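Long-range contacts in superantigen-like protein SSL10 (Staphylococcus aureus subsp. aureus, PDB 6LWT), which probably interferes with complement activation by the classical pathway by binding the Fc region of human IgG, and probably inhibits plasma clotting by interacting with prothrombin: residues K39-R43 and Q52-P56; V102-N108 and G121-K127. All blocks are in the same frame, centred on the assembly; numbering follows the deposited sequence.

Contact 1. Residues K39-R43 and Q52-P56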
loop_
_atom_site.group_PDB
_atom_site.type_symbol
_atom_site.label_atom_id
_atom_site.label_comp_id
_atom_site.label_asym_id
_atom_site.label_seq_id
_atom_site.Cartn_x
_atom_site.Cartn_y
_atom_site.Cartn_z
ATOM N N LYS A 39 15.067 2.279 -18.044
ATOM C CA LYS A 39 14.462 3.597 -17.880
ATOM C C LYS A 39 13.620 3.732 -16.610
ATOM O O LYS A 39 13.625 4.787 -15.999
ATOM C CB LYS A 39 13.646 4.000 -19.128
ATOM C CG LYS A 39 14.458 4.750 -20.193
ATOM C CD LYS A 39 15.068 6.043 -19.635
ATOM C CE LYS A 39 15.233 7.159 -20.662
ATOM N NZ LYS A 39 16.555 7.121 -21.348
ATOM N N ASN A 40 12.940 2.665 -16.194
ATOM C CA ASN A 40 11.947 2.763 -15.108
ATOM C C ASN A 40 12.004 1.679 -14.029
ATOM O O ASN A 40 10.965 1.293 -13.481
ATOM C CB ASN A 40 10.536 2.875 -15.692
ATOM C CG ASN A 40 10.307 1.935 -16.843
ATOM O OD1 ASN A 40 10.445 0.730 -16.705
ATOM N ND2 ASN A 40 9.974 2.490 -18.002
ATOM N N ASN A 41 13.214 1.253 -13.670
ATOM C CA ASN A 41 13.385 0.370 -12.511
ATOM C C ASN A 41 14.502 0.855 -11.609
ATOM O O ASN A 41 15.383 1.632 -12.026
ATOM C CB ASN A 41 13.648 -1.089 -12.927
ATOM C CG ASN A 41 12.548 -1.669 -13.797
ATOM O OD1 ASN A 41 11.556 -2.187 -13.305
ATOM N ND2 ASN A 41 12.742 -1.616 -15.096
ATOM N N LEU A 42 14.456 0.393 -10.370
ATOM C CA LEU A 42 15.552 0.509 -9.452
ATOM C C LEU A 42 15.959 -0.894 -9.061
ATOM O O LEU A 42 15.100 -1.791 -8.990
ATOM C CB LEU A 42 15.143 1.265 -8.199
ATOM C CG LEU A 42 14.698 2.707 -8.361
ATOM C CD1 LEU A 42 14.335 3.269 -6.993
ATOM C CD2 LEU A 42 15.793 3.513 -9.022
ATOM N N ARG A 43 17.254 -1.066 -8.794
ATOM C CA ARG A 43 17.787 -2.314 -8.275
ATOM C C ARG A 43 18.640 -2.114 -7.055
ATOM O O ARG A 43 19.458 -1.195 -6.972
ATOM C CB ARG A 43 18.619 -3.027 -9.339
ATOM C CG ARG A 43 17.783 -3.627 -10.449
ATOM C CD ARG A 43 18.693 -4.408 -11.394
ATOM N NE ARG A 43 17.908 -5.279 -12.244
ATOM C CZ ARG A 43 18.405 -6.208 -13.053
ATOM N NH1 ARG A 43 19.723 -6.397 -13.151
ATOM N NH2 ARG A 43 17.579 -6.936 -13.783
ATOM N N GLN A 52 14.196 -5.786 -7.465
ATOM C CA GLN A 52 13.931 -4.876 -8.560
ATOM C C GLN A 52 12.572 -4.202 -8.358
ATOM O O GLN A 52 11.533 -4.871 -8.214
ATOM C CB GLN A 52 13.954 -5.612 -9.906
ATOM C CG GLN A 52 13.587 -4.729 -11.099
ATOM C CD GLN A 52 14.062 -5.293 -12.435
ATOM O OE1 GLN A 52 15.204 -5.720 -12.561
ATOM N NE2 GLN A 52 13.190 -5.276 -13.436
ATOM N N VAL A 53 12.589 -2.872 -8.366
ATOM C CA VAL A 53 11.406 -2.055 -8.169
ATOM C C VAL A 53 11.047 -1.424 -9.512
ATOM O O VAL A 53 11.899 -0.751 -10.106
ATOM C CB VAL A 53 11.674 -0.904 -7.173
ATOM C CG1 VAL A 53 10.385 -0.139 -6.882
ATOM C CG2 VAL A 53 12.350 -1.430 -5.905
ATOM N N LEU A 54 9.819 -1.658 -9.971
ATOM C CA LEU A 54 9.232 -0.953 -11.095
ATOM C C LEU A 54 8.726 0.403 -10.629
ATOM O O LEU A 54 7.938 0.481 -9.671
ATOM C CB LEU A 54 8.089 -1.761 -11.697
ATOM C CG LEU A 54 7.289 -1.122 -12.848
ATOM C CD1 LEU A 54 8.133 -0.996 -14.104
ATOM C CD2 LEU A 54 6.035 -1.925 -13.130
ATOM N N LEU A 55 9.188 1.459 -11.295
ATOM C CA LEU A 55 8.719 2.811 -11.052
ATOM C C LEU A 55 7.526 3.087 -11.993
ATOM O O LEU A 55 7.722 3.177 -13.199
ATOM C CB LEU A 55 9.850 3.816 -11.289
ATOM C CG LEU A 55 11.121 3.629 -10.459
ATOM C CD1 LEU A 55 12.217 4.579 -10.930
ATOM C CD2 LEU A 55 10.861 3.836 -8.970
ATOM N N PRO A 56 6.290 3.208 -11.451
ATOM C CA PRO A 56 5.110 3.553 -12.279
ATOM C C PRO A 56 5.291 4.850 -13.083
ATOM O O PRO A 56 5.974 5.770 -12.616
ATOM C CB PRO A 56 3.992 3.762 -11.249
ATOM C CG PRO A 56 4.445 3.068 -10.007
ATOM C CD PRO A 56 5.936 3.046 -10.023
HETATM O O HOH W 1 10.461 -4.385 -12.794
#
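Arg43 and Gln52 meet through a side-on grip in which two guanidinium nitrogens share one amide oxygen. Arg43 NE lies 2.8 Å from Gln52 OE1, and Arg43 NH2 lies 2.9 Å from the same Gln52 OE1. The oxygen sits in the guanidinium plane, although the amide is turned 34° against it. Gln52 has CG anti to its backbone N (chi1 176°) and runs on extended, which carries its amide across toward the neighbouring strand.

Gln52 NE2 donates to a water at 2.9 Å; a further step from that water to Asn41 OD1 is doubtful, the separation being too short.

Backbone bonds fix the register. Leu42 and Val53 form an antiparallel hydrogen-bonded pair, Leu42 N to Val53 O and Val53 N to Leu42 O both measuring 2.8 Å. Beyond the regular strands, Leu55 N donates to Asn40 O at 2.8 Å.

Apolar packing lies on the face of Leu42 and Val53, where their CB atoms are 4.2 Å apart. Leu55 crosses Leu42 at about a right angle, its CD1 4.0 Å from Leu42 CG.

Leu42 and Val53 are thus buried on one face of this OB-fold hairpin, whereas the face of Asn41, Arg43 and Gln52 is mainly polar and also carries Leu54, whose CD1 approaches Asn40 O. With OE1 taking two N-H groups and NE2 giving to a water, the orientation of the Gln52 amide is probably well defined.

Contact 2. Residues V102-N108 and G121-K127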
loop_
_atom_site.group_PDB
_atom_site.type_symbol
_atom_site.label_atom_id
_atom_site.label_comp_id
_atom_site.label_asym_id
_atom_site.label_seq_id
_atom_site.Cartn_x
_atom_site.Cartn_y
_atom_site.Cartn_z
ATOM N N VAL A 102 3.600 10.558 15.445
ATOM C CA VAL A 102 2.776 9.404 15.098
ATOM C C VAL A 102 1.388 9.889 14.710
ATOM O O VAL A 102 0.674 10.485 15.531
ATOM C CB VAL A 102 2.630 8.384 16.256
ATOM C CG1 VAL A 102 1.818 7.167 15.805
ATOM C CG2 VAL A 102 3.986 7.930 16.775
ATOM N N SER A 103 1.008 9.618 13.464
ATOM C CA SER A 103 -0.297 10.001 12.959
ATOM C C SER A 103 -1.352 8.983 13.344
ATOM O O SER A 103 -1.134 7.784 13.204
ATOM C CB SER A 103 -0.229 10.144 11.446
ATOM O OG SER A 103 0.642 11.190 11.104
ATOM N N ALA A 104 -2.508 9.466 13.816
ATOM C CA ALA A 104 -3.584 8.598 14.285
ATOM C C ALA A 104 -4.955 8.992 13.698
ATOM O O ALA A 104 -5.896 9.296 14.446
ATOM C CB ALA A 104 -3.638 8.610 15.806
ATOM N N PRO A 105 -5.091 8.958 12.354
ATOM C CA PRO A 105 -6.444 9.158 11.806
ATOM C C PRO A 105 -7.421 8.133 12.336
ATOM O O PRO A 105 -7.030 7.015 12.678
ATOM C CB PRO A 105 -6.267 8.927 10.294
ATOM C CG PRO A 105 -5.026 8.107 10.190
ATOM C CD PRO A 105 -4.129 8.606 11.301
ATOM N N ILE A 106 -8.692 8.499 12.347
ATOM C CA ILE A 106 -9.725 7.579 12.765
ATOM C C ILE A 106 -10.154 6.707 11.592
ATOM O O ILE A 106 -10.575 7.212 10.557
ATOM C CB ILE A 106 -10.940 8.301 13.364
ATOM C CG1 ILE A 106 -10.496 9.219 14.528
ATOM C CG2 ILE A 106 -11.969 7.276 13.808
ATOM C CD1 ILE A 106 -9.790 8.508 15.664
ATOM N N LEU A 107 -10.062 5.399 11.807
ATOM C CA LEU A 107 -10.569 4.395 10.890
ATOM C C LEU A 107 -11.977 4.033 11.338
ATOM O O LEU A 107 -12.172 3.668 12.503
ATOM C CB LEU A 107 -9.670 3.167 10.938
ATOM C CG LEU A 107 -10.074 1.883 10.222
ATOM C CD1 LEU A 107 -10.414 2.138 8.783
ATOM C CD2 LEU A 107 -8.934 0.869 10.339
ATOM N N ASN A 108 -12.951 4.120 10.443
ATOM C CA ASN A 108 -14.303 3.702 10.795
ATOM C C ASN A 108 -14.800 2.628 9.846
ATOM O O ASN A 108 -14.600 2.742 8.627
ATOM C CB ASN A 108 -15.267 4.882 11.009
ATOM C CG ASN A 108 -15.681 5.605 9.731
ATOM O OD1 ASN A 108 -15.165 6.675 9.416
ATOM N ND2 ASN A 108 -16.664 5.066 9.036
ATOM N N GLY A 121 -15.640 3.439 15.046
ATOM C CA GLY A 121 -14.438 4.160 14.668
ATOM C C GLY A 121 -13.364 4.019 15.725
ATOM O O GLY A 121 -13.663 4.047 16.921
ATOM N N TYR A 122 -12.113 3.917 15.297
ATOM C CA TYR A 122 -10.981 3.832 16.225
ATOM C C TYR A 122 -9.700 4.330 15.550
ATOM O O TYR A 122 -9.625 4.365 14.312
ATOM C CB TYR A 122 -10.824 2.401 16.755
ATOM C CG TYR A 122 -10.752 1.354 15.686
ATOM C CD1 TYR A 122 -9.516 0.971 15.125
ATOM C CD2 TYR A 122 -11.908 0.747 15.215
ATOM C CE1 TYR A 122 -9.452 0.003 14.121
ATOM C CE2 TYR A 122 -11.860 -0.215 14.217
ATOM C CZ TYR A 122 -10.641 -0.581 13.668
ATOM O OH TYR A 122 -10.662 -1.543 12.672
ATOM N N PRO A 123 -8.696 4.752 16.349
ATOM C CA PRO A 123 -7.469 5.232 15.740
ATOM C C PRO A 123 -6.680 4.151 15.001
ATOM O O PRO A 123 -6.614 3.003 15.435
ATOM C CB PRO A 123 -6.652 5.782 16.929
ATOM C CG PRO A 123 -7.624 5.995 18.022
ATOM C CD PRO A 123 -8.713 4.998 17.803
ATOM N N TYR A 124 -6.118 4.554 13.870
ATOM C CA TYR A 124 -5.283 3.707 13.031
ATOM C C TYR A 124 -3.951 4.419 12.932
ATOM O O TYR A 124 -3.900 5.544 12.456
ATOM C CB TYR A 124 -5.888 3.549 11.640
ATOM C CG TYR A 124 -5.017 2.704 10.759
ATOM C CD1 TYR A 124 -5.015 1.317 10.881
ATOM C CD2 TYR A 124 -4.121 3.300 9.861
ATOM C CE1 TYR A 124 -4.177 0.529 10.097
ATOM C CE2 TYR A 124 -3.270 2.530 9.086
ATOM C CZ TYR A 124 -3.305 1.147 9.197
ATOM O OH TYR A 124 -2.454 0.388 8.413
ATOM N N TYR A 125 -2.887 3.780 13.422
ATOM C CA TYR A 125 -1.617 4.460 13.624
ATOM C C TYR A 125 -0.700 4.317 12.416
ATOM O O TYR A 125 -0.618 3.248 11.814
ATOM C CB TYR A 125 -0.929 3.949 14.905
ATOM C CG TYR A 125 -1.763 4.206 16.131
ATOM C CD1 TYR A 125 -1.833 5.479 16.692
ATOM C CD2 TYR A 125 -2.511 3.184 16.716
ATOM C CE1 TYR A 125 -2.619 5.725 17.810
ATOM C CE2 TYR A 125 -3.301 3.418 17.833
ATOM C CZ TYR A 125 -3.349 4.688 18.374
ATOM O OH TYR A 125 -4.143 4.928 19.464
ATOM N N ILE A 126 -0.062 5.426 12.060
ATOM C CA ILE A 126 0.934 5.495 11.006
ATOM C C ILE A 126 2.185 6.175 11.584
ATOM O O ILE A 126 2.121 7.352 11.980
ATOM C CB ILE A 126 0.407 6.299 9.811
ATOM C CG1 ILE A 126 -0.831 5.608 9.228
ATOM C CG2 ILE A 126 1.482 6.418 8.749
ATOM C CD1 ILE A 126 -1.571 6.429 8.219
ATOM N N LYS A 127 3.303 5.447 11.599
ATOM C CA LYS A 127 4.545 5.912 12.262
ATOM C C LYS A 127 5.363 6.849 11.360
ATOM O O LYS A 127 5.999 7.782 11.848
ATOM C CB LYS A 127 5.463 4.753 12.703
ATOM C CG LYS A 127 4.818 3.448 13.142
ATOM C CD LYS A 127 3.990 3.552 14.411
ATOM C CE LYS A 127 2.945 2.444 14.442
ATOM N NZ LYS A 127 2.473 2.156 15.817
#
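Leu107 and Tyr122 lie side by side and point the same way, with Leu107 CD2 3.9 Å from Tyr122 CE1. Their backbones form an antiparallel hydrogen-bonded pair: Leu107 N reaches Tyr122 O at 2.7 Å, and Tyr122 N reaches Leu107 O at 2.8 Å. The Tyr122 CG stands between its backbone N and carbonyl carbon (chi1 53°), which turns the ring toward strand 106-110 and sets Leu107 O over one face, offset toward the rim. The Tyr122 hydroxyl is hydrogen-bonded to that of Tyr148, and Lys147 makes a cation-pi contact with the Tyr122 ring. Leu107, buried, also packs its CB 3.9 Å from Tyr124 CB, while its side chain touches His143 of helix 133-148 and Ile195 and Val197 of strand 192-198.

At the far end Val102 crosses Tyr125 obliquely, its CG1 4.1 Å from Tyr125 CD1. The same ring receives Ala104, whose CB approaches Tyr125 CE1 to 3.7 Å. Next to Val102, Ser103 and Ile126 exchange two backbone bonds in a single bridge.

Between these two pairings stands Pro105. Its O accepts from Tyr124 N at 2.9 Å, but it has no N-H to return the bond, and Pro105 CD instead rests 3.3 Å from Tyr124 O. Pro123 lies in a non-hydrogen-bonded pair with Ile106, a position that asks for no N-H across the hairpin.

The geometry is that of an antiparallel beta hairpin at the margin of the beta-grasp sheet: strand 120-123 is outermost, strand 106-110 joins it to strand 192-198, and helix 133-148 packs on the Leu107 face.

Contacts 1 and 2 are each formed by an antiparallel hairpin, one in each domain of this two-domain toxin-family fold: 39-43 with 52-56 in the OB-fold, 102-108 with 121-127 in the beta-grasp. They follow in series along the chain, the first closing before the second opens. Their centres are about 31 Å apart, on opposite sides of the chain's centre, and lie about 17 and 16 Å from it respectively. The nearest atoms remain about 19 Å apart, so no direct touch couples them. They also differ in sheet position: strand 49-54 pairs onward with strand 85-93, whereas strand 120-123 is outermost in its sheet.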